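Pseudoperoxidase (Leishmania major, PDB 5VIA) binds heme b, the iron held by axial histidine and cysteine ligands, in a peroxidase-family fold. Local coordinates at residues Met73-Leu76 with Ser77-Pro81; Tyr188-Leu191 with Leu192-Arg196; Ala204-Gln207 with Tyr208-Glu211; Glu264-Arg267 with Glu268-Ser272. One frame throughout, in Å; residues are numbered along the deposited sequence.

Contact 1 of 4, residues Met73-Leu76 with Ser77-Pro81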
loop_
_atom_site.group_PDB
_atom_site.type_symbol
_atom_site.label_atom_id
_atom_site.label_comp_id
_atom_site.label_asym_id
_atom_site.label_seq_id
_atom_site.Cartn_x
_atom_site.Cartn_y
_atom_site.Cartn_z
ATOM N N MET A 73 13.066 6.633 -6.861
ATOM C CA MET A 73 13.838 5.405 -6.720
ATOM C C MET A 73 15.146 5.482 -7.485
ATOM O O MET A 73 16.180 5.015 -7.000
ATOM C CB MET A 73 13.036 4.211 -7.236
ATOM C CG MET A 73 11.700 4.003 -6.565
ATOM S SD MET A 73 11.863 3.513 -4.843
ATOM C CE MET A 73 10.203 2.912 -4.515
ATOM N N ASN A 74 15.099 6.065 -8.683
ATOM C CA ASN A 74 16.299 6.262 -9.482
ATOM C C ASN A 74 17.256 7.238 -8.806
ATOM O O ASN A 74 18.475 7.067 -8.874
ATOM C CB ASN A 74 15.955 6.755 -10.899
ATOM C CG ASN A 74 15.187 5.718 -11.718
ATOM O OD1 ASN A 74 15.262 4.513 -11.453
ATOM N ND2 ASN A 74 14.441 6.189 -12.721
ATOM N N TYR A 75 16.704 8.264 -8.159
ATOM C CA TYR A 75 17.534 9.217 -7.427
ATOM C C TYR A 75 18.216 8.532 -6.252
ATOM O O TYR A 75 19.416 8.692 -6.048
ATOM C CB TYR A 75 16.727 10.413 -6.916
ATOM C CG TYR A 75 17.564 11.344 -6.067
ATOM C CD1 TYR A 75 18.397 12.281 -6.656
ATOM C CD2 TYR A 75 17.533 11.274 -4.678
ATOM C CE1 TYR A 75 19.170 13.123 -5.893
ATOM C CE2 TYR A 75 18.310 12.118 -3.905
ATOM C CZ TYR A 75 19.121 13.038 -4.520
ATOM O OH TYR A 75 19.900 13.884 -3.761
ATOM N N LEU A 76 17.441 7.781 -5.474
ATOM C CA LEU A 76 17.985 7.075 -4.317
ATOM C C LEU A 76 19.065 6.064 -4.718
ATOM O O LEU A 76 20.124 5.997 -4.086
ATOM C CB LEU A 76 16.870 6.409 -3.517
ATOM C CG LEU A 76 15.920 7.332 -2.747
ATOM C CD1 LEU A 76 14.814 6.539 -2.081
ATOM C CD2 LEU A 76 16.675 8.147 -1.710
ATOM N N SER A 77 18.812 5.303 -5.782
ATOM C CA SER A 77 19.796 4.350 -6.295
ATOM C C SER A 77 21.096 4.993 -6.794
ATOM O O SER A 77 22.180 4.446 -6.580
ATOM C CB SER A 77 19.178 3.486 -7.394
ATOM O OG SER A 77 18.204 2.614 -6.850
ATOM N N SER A 78 20.994 6.136 -7.470
ATOM C CA SER A 78 22.188 6.872 -7.885
ATOM C C SER A 78 22.941 7.397 -6.670
ATOM O O SER A 78 24.169 7.334 -6.608
ATOM C CB SER A 78 21.823 8.038 -8.805
ATOM O OG SER A 78 21.452 7.584 -10.095
ATOM N N THR A 79 22.184 7.914 -5.709
ATOM C CA THR A 79 22.722 8.425 -4.453
ATOM C C THR A 79 23.354 7.297 -3.641
ATOM O O THR A 79 24.432 7.461 -3.059
ATOM C CB THR A 79 21.607 9.086 -3.615
ATOM O OG1 THR A 79 21.002 10.145 -4.370
ATOM C CG2 THR A 79 22.164 9.646 -2.320
ATOM N N TYR A 80 22.676 6.152 -3.616
ATOM C CA TYR A 80 23.166 4.965 -2.921
ATOM C C TYR A 80 23.428 3.784 -3.866
ATOM O O TYR A 80 22.723 2.776 -3.821
ATOM C CB TYR A 80 22.198 4.561 -1.797
ATOM C CG TYR A 80 21.980 5.669 -0.787
ATOM C CD1 TYR A 80 22.927 5.932 0.192
ATOM C CD2 TYR A 80 20.843 6.465 -0.831
ATOM C CE1 TYR A 80 22.749 6.946 1.107
ATOM C CE2 TYR A 80 20.651 7.483 0.084
ATOM C CZ TYR A 80 21.610 7.717 1.052
ATOM O OH TYR A 80 21.432 8.729 1.968
ATOM N N PRO A 81 24.469 3.892 -4.711
ATOM C CA PRO A 81 24.861 2.750 -5.547
ATOM C C PRO A 81 25.352 1.643 -4.621
ATOM O O PRO A 81 25.458 1.910 -3.433
ATOM C CB PRO A 81 26.024 3.311 -6.366
ATOM C CG PRO A 81 26.621 4.347 -5.490
ATOM C CD PRO A 81 25.460 4.981 -4.775
#

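Contact 2 of 4, residues Tyr188-Leu191 with Leu192-Arg196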
loop_
_atom_site.group_PDB
_atom_site.type_symbol
_atom_site.label_atom_id
_atom_site.label_comp_id
_atom_site.label_asym_id
_atom_site.label_seq_id
_atom_site.Cartn_x
_atom_site.Cartn_y
_atom_site.Cartn_z
ATOM N N TYR A 188 -10.460 2.768 9.766
ATOM C CA TYR A 188 -11.450 1.903 10.401
ATOM C C TYR A 188 -12.641 2.685 10.930
ATOM O O TYR A 188 -13.792 2.245 10.814
ATOM C CB TYR A 188 -10.788 1.118 11.539
ATOM C CG TYR A 188 -9.507 0.486 11.077
ATOM C CD1 TYR A 188 -9.531 -0.593 10.209
ATOM C CD2 TYR A 188 -8.276 0.992 11.474
ATOM C CE1 TYR A 188 -8.364 -1.163 9.755
ATOM C CE2 TYR A 188 -7.097 0.422 11.032
ATOM C CZ TYR A 188 -7.150 -0.651 10.168
ATOM O OH TYR A 188 -5.993 -1.218 9.704
ATOM N N GLN A 189 -12.359 3.836 11.529
ATOM C CA GLN A 189 -13.405 4.671 12.094
ATOM C C GLN A 189 -14.291 5.178 10.964
ATOM O O GLN A 189 -15.512 5.247 11.102
ATOM C CB GLN A 189 -12.785 5.842 12.871
ATOM C CG GLN A 189 -11.874 5.400 14.025
ATOM C CD GLN A 189 -11.068 6.538 14.626
ATOM O OE1 GLN A 189 -11.003 7.636 14.069
ATOM N NE2 GLN A 189 -10.445 6.280 15.767
ATOM N N PHE A 190 -13.662 5.518 9.841
ATOM C CA PHE A 190 -14.378 6.060 8.688
ATOM C C PHE A 190 -15.327 5.027 8.079
ATOM O O PHE A 190 -16.505 5.325 7.840
ATOM C CB PHE A 190 -13.392 6.564 7.632
ATOM C CG PHE A 190 -14.049 7.282 6.487
ATOM C CD1 PHE A 190 -14.272 8.654 6.545
ATOM C CD2 PHE A 190 -14.456 6.583 5.357
ATOM C CE1 PHE A 190 -14.875 9.310 5.497
ATOM C CE2 PHE A 190 -15.066 7.235 4.309
ATOM C CZ PHE A 190 -15.270 8.594 4.375
ATOM N N LEU A 191 -14.811 3.819 7.832
ATOM C CA LEU A 191 -15.622 2.734 7.274
ATOM C C LEU A 191 -16.857 2.454 8.125
ATOM O O LEU A 191 -17.976 2.401 7.606
ATOM C CB LEU A 191 -14.803 1.445 7.115
ATOM C CG LEU A 191 -13.721 1.409 6.032
ATOM C CD1 LEU A 191 -13.245 -0.016 5.808
ATOM C CD2 LEU A 191 -14.195 2.003 4.730
ATOM N N LEU A 192 -16.647 2.284 9.430
ATOM C CA LEU A 192 -17.736 1.988 10.361
ATOM C C LEU A 192 -18.768 3.113 10.384
ATOM O O LEU A 192 -19.973 2.855 10.469
ATOM C CB LEU A 192 -17.191 1.744 11.776
ATOM C CG LEU A 192 -16.300 0.505 11.983
ATOM C CD1 LEU A 192 -15.680 0.482 13.382
ATOM C CD2 LEU A 192 -17.073 -0.786 11.734
ATOM N N GLU A 193 -18.308 4.358 10.303
ATOM C CA GLU A 193 -19.234 5.488 10.381
ATOM C C GLU A 193 -20.114 5.587 9.140
ATOM O O GLU A 193 -21.301 5.886 9.239
ATOM C CB GLU A 193 -18.484 6.805 10.615
ATOM C CG GLU A 193 -19.390 8.040 10.569
ATOM C CD GLU A 193 -18.730 9.277 11.146
ATOM O OE1 GLU A 193 -17.870 9.120 12.037
ATOM O OE2 GLU A 193 -19.075 10.408 10.722
ATOM N N HIS A 194 -19.539 5.311 7.976
ATOM C CA HIS A 194 -20.241 5.549 6.719
ATOM C C HIS A 194 -20.682 4.284 5.998
ATOM O O HIS A 194 -21.213 4.362 4.887
ATOM C CB HIS A 194 -19.367 6.404 5.796
ATOM C CG HIS A 194 -19.015 7.735 6.384
ATOM N ND1 HIS A 194 -17.757 8.028 6.863
ATOM C CD2 HIS A 194 -19.771 8.837 6.602
ATOM C CE1 HIS A 194 -17.748 9.264 7.335
ATOM N NE2 HIS A 194 -18.955 9.776 7.189
ATOM N N GLU A 195 -20.480 3.134 6.640
ATOM C CA GLU A 195 -20.772 1.830 6.045
ATOM C C GLU A 195 -22.095 1.767 5.287
ATOM O O GLU A 195 -22.134 1.311 4.146
ATOM C CB GLU A 195 -20.763 0.738 7.119
ATOM C CG GLU A 195 -20.876 -0.667 6.543
ATOM C CD GLU A 195 -21.057 -1.730 7.608
ATOM O OE1 GLU A 195 -21.091 -1.375 8.810
ATOM O OE2 GLU A 195 -21.179 -2.916 7.235
ATOM N N ARG A 196 -23.169 2.237 5.911
ATOM C CA ARG A 196 -24.492 2.123 5.309
ATOM C C ARG A 196 -24.840 3.228 4.311
ATOM O O ARG A 196 -25.913 3.194 3.711
ATOM C CB ARG A 196 -25.565 2.045 6.396
ATOM C CG ARG A 196 -25.576 0.730 7.150
ATOM C CD ARG A 196 -26.463 0.806 8.389
ATOM N NE ARG A 196 -25.840 1.588 9.456
ATOM C CZ ARG A 196 -26.385 1.789 10.652
ATOM N NH1 ARG A 196 -27.570 1.266 10.940
ATOM N NH2 ARG A 196 -25.746 2.514 11.562
#

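Contact 3 of 4, residues Ala204-Gln207 with Tyr208-Glu211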
loop_
_atom_site.group_PDB
_atom_site.type_symbol
_atom_site.label_atom_id
_atom_site.label_comp_id
_atom_site.label_asym_id
_atom_site.label_seq_id
_atom_site.Cartn_x
_atom_site.Cartn_y
_atom_site.Cartn_z
ATOM N N ALA A 204 -16.967 7.014 -15.352
ATOM C CA ALA A 204 -17.196 7.263 -16.776
ATOM C C ALA A 204 -15.899 7.316 -17.567
ATOM O O ALA A 204 -14.862 7.732 -17.049
ATOM C CB ALA A 204 -17.966 8.557 -16.970
ATOM N N ARG A 205 -15.968 6.889 -18.825
ATOM C CA ARG A 205 -14.875 7.073 -19.770
ATOM C C ARG A 205 -14.695 8.561 -20.033
ATOM O O ARG A 205 -15.645 9.237 -20.401
ATOM C CB ARG A 205 -15.196 6.361 -21.086
ATOM C CG ARG A 205 -14.125 6.518 -22.160
ATOM C CD ARG A 205 -12.764 6.082 -21.638
ATOM N NE ARG A 205 -12.677 4.636 -21.484
ATOM C CZ ARG A 205 -11.756 4.016 -20.751
ATOM N NH1 ARG A 205 -10.847 4.717 -20.083
ATOM N NH2 ARG A 205 -11.747 2.692 -20.671
ATOM N N THR A 206 -13.484 9.078 -19.822
ATOM C CA THR A 206 -13.170 10.474 -20.160
ATOM C C THR A 206 -11.889 10.544 -20.975
ATOM O O THR A 206 -11.208 9.531 -21.175
ATOM C CB THR A 206 -12.944 11.365 -18.910
ATOM O OG1 THR A 206 -11.682 11.029 -18.312
ATOM C CG2 THR A 206 -14.064 11.187 -17.886
ATOM N N GLN A 207 -11.546 11.753 -21.410
ATOM C CA GLN A 207 -10.316 11.982 -22.156
ATOM C C GLN A 207 -9.072 11.861 -21.269
ATOM O O GLN A 207 -7.948 11.835 -21.771
ATOM C CB GLN A 207 -10.358 13.346 -22.864
ATOM C CG GLN A 207 -9.606 14.477 -22.164
ATOM C CD GLN A 207 -9.501 15.731 -23.025
ATOM O OE1 GLN A 207 -8.433 16.341 -23.131
ATOM N NE2 GLN A 207 -10.614 16.127 -23.638
ATOM N N TYR A 208 -9.275 11.764 -19.957
ATOM C CA TYR A 208 -8.164 11.753 -19.016
ATOM C C TYR A 208 -7.887 10.377 -18.399
ATOM O O TYR A 208 -6.849 10.191 -17.762
ATOM C CB TYR A 208 -8.391 12.788 -17.907
ATOM C CG TYR A 208 -8.725 14.159 -18.437
ATOM C CD1 TYR A 208 -7.727 15.012 -18.887
ATOM C CD2 TYR A 208 -10.039 14.595 -18.501
ATOM C CE1 TYR A 208 -8.029 16.267 -19.387
ATOM C CE2 TYR A 208 -10.354 15.848 -18.994
ATOM C CZ TYR A 208 -9.345 16.682 -19.439
ATOM O OH TYR A 208 -9.649 17.935 -19.942
ATOM N N ASN A 209 -8.804 9.420 -18.569
ATOM C CA ASN A 209 -8.611 8.087 -17.979
ATOM C C ASN A 209 -8.397 6.960 -19.000
ATOM O O ASN A 209 -8.678 5.785 -18.714
ATOM C CB ASN A 209 -9.738 7.726 -16.984
ATOM C CG ASN A 209 -11.118 7.630 -17.647
ATOM O OD1 ASN A 209 -11.233 7.518 -18.869
ATOM N ND2 ASN A 209 -12.171 7.655 -16.826
ATOM N N LYS A 210 -7.866 7.314 -20.165
ATOM C CA LYS A 210 -7.657 6.353 -21.248
ATOM C C LYS A 210 -6.681 5.232 -20.902
ATOM O O LYS A 210 -6.723 4.185 -21.536
ATOM C CB LYS A 210 -7.168 7.065 -22.512
ATOM C CG LYS A 210 -8.165 8.030 -23.119
ATOM C CD LYS A 210 -7.472 9.018 -24.050
ATOM C CE LYS A 210 -8.107 9.030 -25.422
ATOM N NZ LYS A 210 -7.850 7.748 -26.139
ATOM N N GLU A 211 -5.805 5.448 -19.919
ATOM C CA GLU A 211 -4.840 4.422 -19.515
ATOM C C GLU A 211 -5.517 3.273 -18.772
ATOM O O GLU A 211 -4.935 2.192 -18.607
ATOM C CB GLU A 211 -3.755 5.013 -18.609
ATOM C CG GLU A 211 -2.669 5.818 -19.307
ATOM C CD GLU A 211 -1.442 5.976 -18.421
ATOM O OE1 GLU A 211 -1.116 5.017 -17.673
ATOM O OE2 GLU A 211 -0.807 7.053 -18.472
HETATM O O HOH W 1 -6.505 9.809 -21.013
#

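Contact 4 of 4, residues Glu264-Arg267 with Glu268-Ser272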
loop_
_atom_site.group_PDB
_atom_site.type_symbol
_atom_site.label_atom_id
_atom_site.label_comp_id
_atom_site.label_asym_id
_atom_site.label_seq_id
_atom_site.Cartn_x
_atom_site.Cartn_y
_atom_site.Cartn_z
ATOM N N GLU A 264 -3.160 1.760 19.642
ATOM C CA GLU A 264 -1.916 1.115 20.053
ATOM C C GLU A 264 -1.817 -0.308 19.492
ATOM O O GLU A 264 -0.767 -0.713 18.967
ATOM C CB GLU A 264 -1.796 1.103 21.580
ATOM C CG GLU A 264 -0.552 0.388 22.089
ATOM C CD GLU A 264 -0.489 0.324 23.606
ATOM O OE1 GLU A 264 -1.379 0.897 24.277
ATOM O OE2 GLU A 264 0.454 -0.305 24.131
ATOM N N LEU A 265 -2.907 -1.064 19.603
ATOM C CA LEU A 265 -2.929 -2.425 19.071
ATOM C C LEU A 265 -2.756 -2.379 17.563
ATOM O O LEU A 265 -1.984 -3.157 17.001
ATOM C CB LEU A 265 -4.236 -3.131 19.419
ATOM C CG LEU A 265 -4.407 -4.500 18.752
ATOM C CD1 LEU A 265 -3.319 -5.475 19.194
ATOM C CD2 LEU A 265 -5.777 -5.063 19.057
ATOM N N TRP A 266 -3.461 -1.455 16.909
ATOM C CA TRP A 266 -3.337 -1.333 15.463
ATOM C C TRP A 266 -1.894 -1.065 15.034
ATOM O O TRP A 266 -1.408 -1.693 14.089
ATOM C CB TRP A 266 -4.267 -0.264 14.871
ATOM C CG TRP A 266 -3.852 0.045 13.456
ATOM C CD1 TRP A 266 -4.095 -0.709 12.344
ATOM C CD2 TRP A 266 -3.057 1.159 13.020
ATOM N NE1 TRP A 266 -3.521 -0.117 11.238
ATOM C CE2 TRP A 266 -2.878 1.029 11.629
ATOM C CE3 TRP A 266 -2.494 2.260 13.675
ATOM C CZ2 TRP A 266 -2.149 1.951 10.883
ATOM C CZ3 TRP A 266 -1.781 3.182 12.933
ATOM C CH2 TRP A 266 -1.615 3.023 11.552
ATOM N N ARG A 267 -1.208 -0.144 15.712
ATOM C CA ARG A 267 0.177 0.175 15.338
ATOM C C ARG A 267 1.097 -1.050 15.396
ATOM O O ARG A 267 1.975 -1.239 14.542
ATOM C CB ARG A 267 0.747 1.285 16.219
ATOM C CG ARG A 267 0.202 2.675 15.890
ATOM C CD ARG A 267 1.041 3.773 16.536
ATOM N NE ARG A 267 1.009 3.722 17.992
ATOM C CZ ARG A 267 0.289 4.546 18.751
ATOM N NH1 ARG A 267 -0.458 5.486 18.185
ATOM N NH2 ARG A 267 0.317 4.437 20.074
ATOM N N GLU A 268 0.891 -1.885 16.407
ATOM C CA GLU A 268 1.699 -3.091 16.558
ATOM C C GLU A 268 1.488 -4.035 15.382
ATOM O O GLU A 268 2.450 -4.505 14.762
ATOM C CB GLU A 268 1.331 -3.803 17.860
ATOM C CG GLU A 268 2.038 -5.128 18.039
ATOM C CD GLU A 268 1.493 -5.913 19.210
ATOM O OE1 GLU A 268 2.216 -6.036 20.225
ATOM O OE2 GLU A 268 0.345 -6.410 19.110
ATOM N N GLN A 269 0.222 -4.303 15.075
ATOM C CA GLN A 269 -0.138 -5.220 13.994
ATOM C C GLN A 269 0.265 -4.669 12.619
ATOM O O GLN A 269 0.675 -5.419 11.727
ATOM C CB GLN A 269 -1.641 -5.507 14.059
ATOM C CG GLN A 269 -2.048 -6.213 15.356
ATOM C CD GLN A 269 -1.423 -7.594 15.456
ATOM O OE1 GLN A 269 -1.377 -8.327 14.465
ATOM N NE2 GLN A 269 -0.934 -7.958 16.648
ATOM N N PHE A 270 0.154 -3.353 12.458
ATOM C CA PHE A 270 0.522 -2.707 11.204
ATOM C C PHE A 270 1.995 -2.923 10.899
ATOM O O PHE A 270 2.362 -3.304 9.792
ATOM C CB PHE A 270 0.237 -1.189 11.274
ATOM C CG PHE A 270 0.689 -0.438 10.050
ATOM C CD1 PHE A 270 -0.099 -0.410 8.915
ATOM C CD2 PHE A 270 1.915 0.223 10.029
ATOM C CE1 PHE A 270 0.317 0.272 7.769
ATOM C CE2 PHE A 270 2.339 0.916 8.890
ATOM C CZ PHE A 270 1.532 0.939 7.763
ATOM N N GLN A 271 2.846 -2.671 11.884
ATOM C CA GLN A 271 4.280 -2.735 11.646
ATOM C C GLN A 271 4.696 -4.172 11.412
ATOM O O GLN A 271 5.550 -4.451 10.566
ATOM C CB GLN A 271 5.057 -2.082 12.801
ATOM C CG GLN A 271 4.748 -0.578 12.933
ATOM C CD GLN A 271 5.607 0.117 13.961
ATOM O OE1 GLN A 271 6.727 0.530 13.665
ATOM N NE2 GLN A 271 5.084 0.267 15.172
ATOM N N SER A 272 4.072 -5.091 12.136
ATOM C CA SER A 272 4.356 -6.499 11.926
ATOM C C SER A 272 3.945 -6.946 10.519
ATOM O O SER A 272 4.693 -7.649 9.828
ATOM C CB SER A 272 3.660 -7.343 12.997
ATOM O OG SER A 272 3.708 -8.701 12.630
#

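Contact 1 of 4, residues Met73-Leu76 with Ser77-Pro81
Thr79 turns its hydroxyl back on the turn before it: OG1 donates to the carbonyl O of Tyr75 at 2.7 Å, coming from above the carbonyl plane, 41° out of it. The same oxygen also takes the backbone N-H of Thr79, so two donors from one residue grip it. With its OG1 beside the backbone N (chi1 -58°), Thr79 also sets that oxygen over one face of the Tyr75 ring, 3.4 Å from Tyr75 CE2 and offset toward the rim. Threonine suits this place: its short hydroxyl arm reaches carbonyl and ring, while the methyl branch CG2 lies over a face of the Tyr80 ring.

The tight side lies round Leu76, buried between Ser22 and Ala23 of helix 16-29 and Val88 and Ala92 of helix 85-99. Tyr80 approaches more loosely, its CE2 4.4 Å from Leu76 CD2. Tyr80, the first residue to leave helical geometry, gives its N to Leu76 O at 2.6 Å, and its OH is hydrogen-bonded to Ser22 OG. On the solvent side Asn74, Tyr75 and Ser78 are exposed, though Tyr75 also touches Gln26. The threonine hydroxyl thus satisfies its own donor within helix 67-79, on a side otherwise turned to solvent.

Contact 2 of 4, residues Tyr188-Leu191 with Leu192-Arg196
Phe190 O receives the backbone N-H of His194 at 3.0 Å and, more weakly, its ring ND1-H at 3.1 Å, where the N-H...O angle is just 135°. His194 can do this because its CG stands beside its own backbone N (chi1 -60°), which folds the ring back over the preceding turn. There His194 ND1 sits above the centre of the Phe190 ring, 3.4 Å from Phe190 CE1; the two planes meet obliquely at 49°. Histidine suits the place, pairing a ring donor with a flat surface.

The other acceptors in this C-terminal part of helix 186-194 are served in helical order: Leu192 N bonds to Tyr188 O at 3.2 Å and Glu193 N to Gln189 O at 3.0 Å, while Leu191 O receives a weak bond from His194 N. Longer side chains find partners beyond the turn, Tyr188 OH at Val153 O, Gln189 NE2 at Ala260 O and Glu195 in a salt bridge with Arg253. Apolar residues fit the sides that meet the fold: Leu192 packs on Val256 and Ala260 of helix 250-261, and Phe190 on strands 219-224 and 235-240. The weak ring bond to the carbonyl would be consistent with a proton on His194 ND1.

Contact 3 of 4, residues Ala204-Gln207 with Tyr208-Glu211
The side-chain amide of Asn209 reaches back to three consecutive residues. Its ND2 donates to Ala204 O at 2.7 Å, with the acceptor almost in the amide plane. Its OD1 accepts the backbone N-H of Thr206 at 2.9 Å in a nearly straight bond (171°), and also Arg205 NH1 at 3.1 Å. These two donors arrive from opposite faces of the amide and well out of its plane. Asparagine suits the place because one short group offers both a donor and an acceptor to main chain. Its CG lies between the backbone N and the carbonyl carbon (chi1 63°), which turns the amide back toward residues 204-206.

Thr206 works the other way: OG1 accepts Tyr208 N at 3.0 Å, forming an ST turn, and, weakly, Asn209 N. A water closes the far side, donating to Gln207 O and accepting from Lys210 N at 3.0 Å. At the outer rim the extended Gln207 runs alongside the Tyr208 ring, its CG 3.4 Å above the centre in a CH-pi contact.

Farther out, Arg205 is positioned by NH2 bonding to Val212 O, with its chain bent so that NH1 points at Asn209. Asn209 ND2 also bonds to Gly170 O, next to the heme-binding Ser169, whose side chain is about 8 Å from that of Asn209. In this irregular loop between strands 199-200 and 219-224, side-chain polar groups and a water probably take the place of regular backbone pairing; the neutral, buried amide has both its donor and its acceptor occupied.

Contact 4 of 4, residues Glu264-Arg267 with Glu268-Ser272
Trp266 O takes the backbone N-H of Phe270 at 2.8 Å, the shortest of four i to i+4 bonds in this part of helix 263-279; the longest, from Glu268 N to Glu264 O, measures 3.3 Å. Side chains add one bond between neighbours: Gln269 NE2 donates to Glu268 OE2 at 3.2 Å, meeting the carboxylate on its anti side but tilted 33° out of its plane. Beyond the segments, Trp266 NE1 bonds to Ala154 O and Gln271 OE1 to Ala106 N, tying the helix to two other parts of the chain.

The packing follows from the same i to i+4 spacing. Both Trp266 and Phe270 have CG anti to the backbone N (chi1 166° and 176°), which sends the two aromatic groups the same way, side by side. Phe270 CB lies over one face of the indole, 4.1 Å from the centroid of the five-membered ring of Trp266, and Phe270 CD1 comes to 3.7 Å from Trp266 CZ2. The ring planes are oblique. Large flat groups suit this buried side, where Pro103 touches both. On the neighbouring flank Leu265 CD1 meets the aliphatic CG of Gln269, and both side chains rest on Tyr259 of helix 250-261. Glu264 and Glu268, by contrast, are exposed, as acids on the outer side of a helix may be. The result is an amphipathic alpha-helix, its aromatic side turned inward toward the heme pocket of this peroxidase-family fold.

In the fold
Contacts 1, 2 and 4 lie on helices, whereas contact 3 shapes a surface loop. Contacts 2 and 4 touch directly: Tyr188 OH packs 3.1 Å from Trp266 NE1, and their centres are about 20 Å apart. Contact 1 lies on the opposite side of the chain's centre from contact 2, about 40 Å between centres. Contact 4 comes nearest the heme, the Phe270 side chain being about 6 Å from it. The side chains of Tyr188 in contact 2 and Asn209 in contact 3 are each about 10 Å from the heme, and that of Met73 in contact 1 is about 12 Å from the heme. Leu191 and Phe270 lie about 7 and 9 Å from the side chain of axial ligand His159.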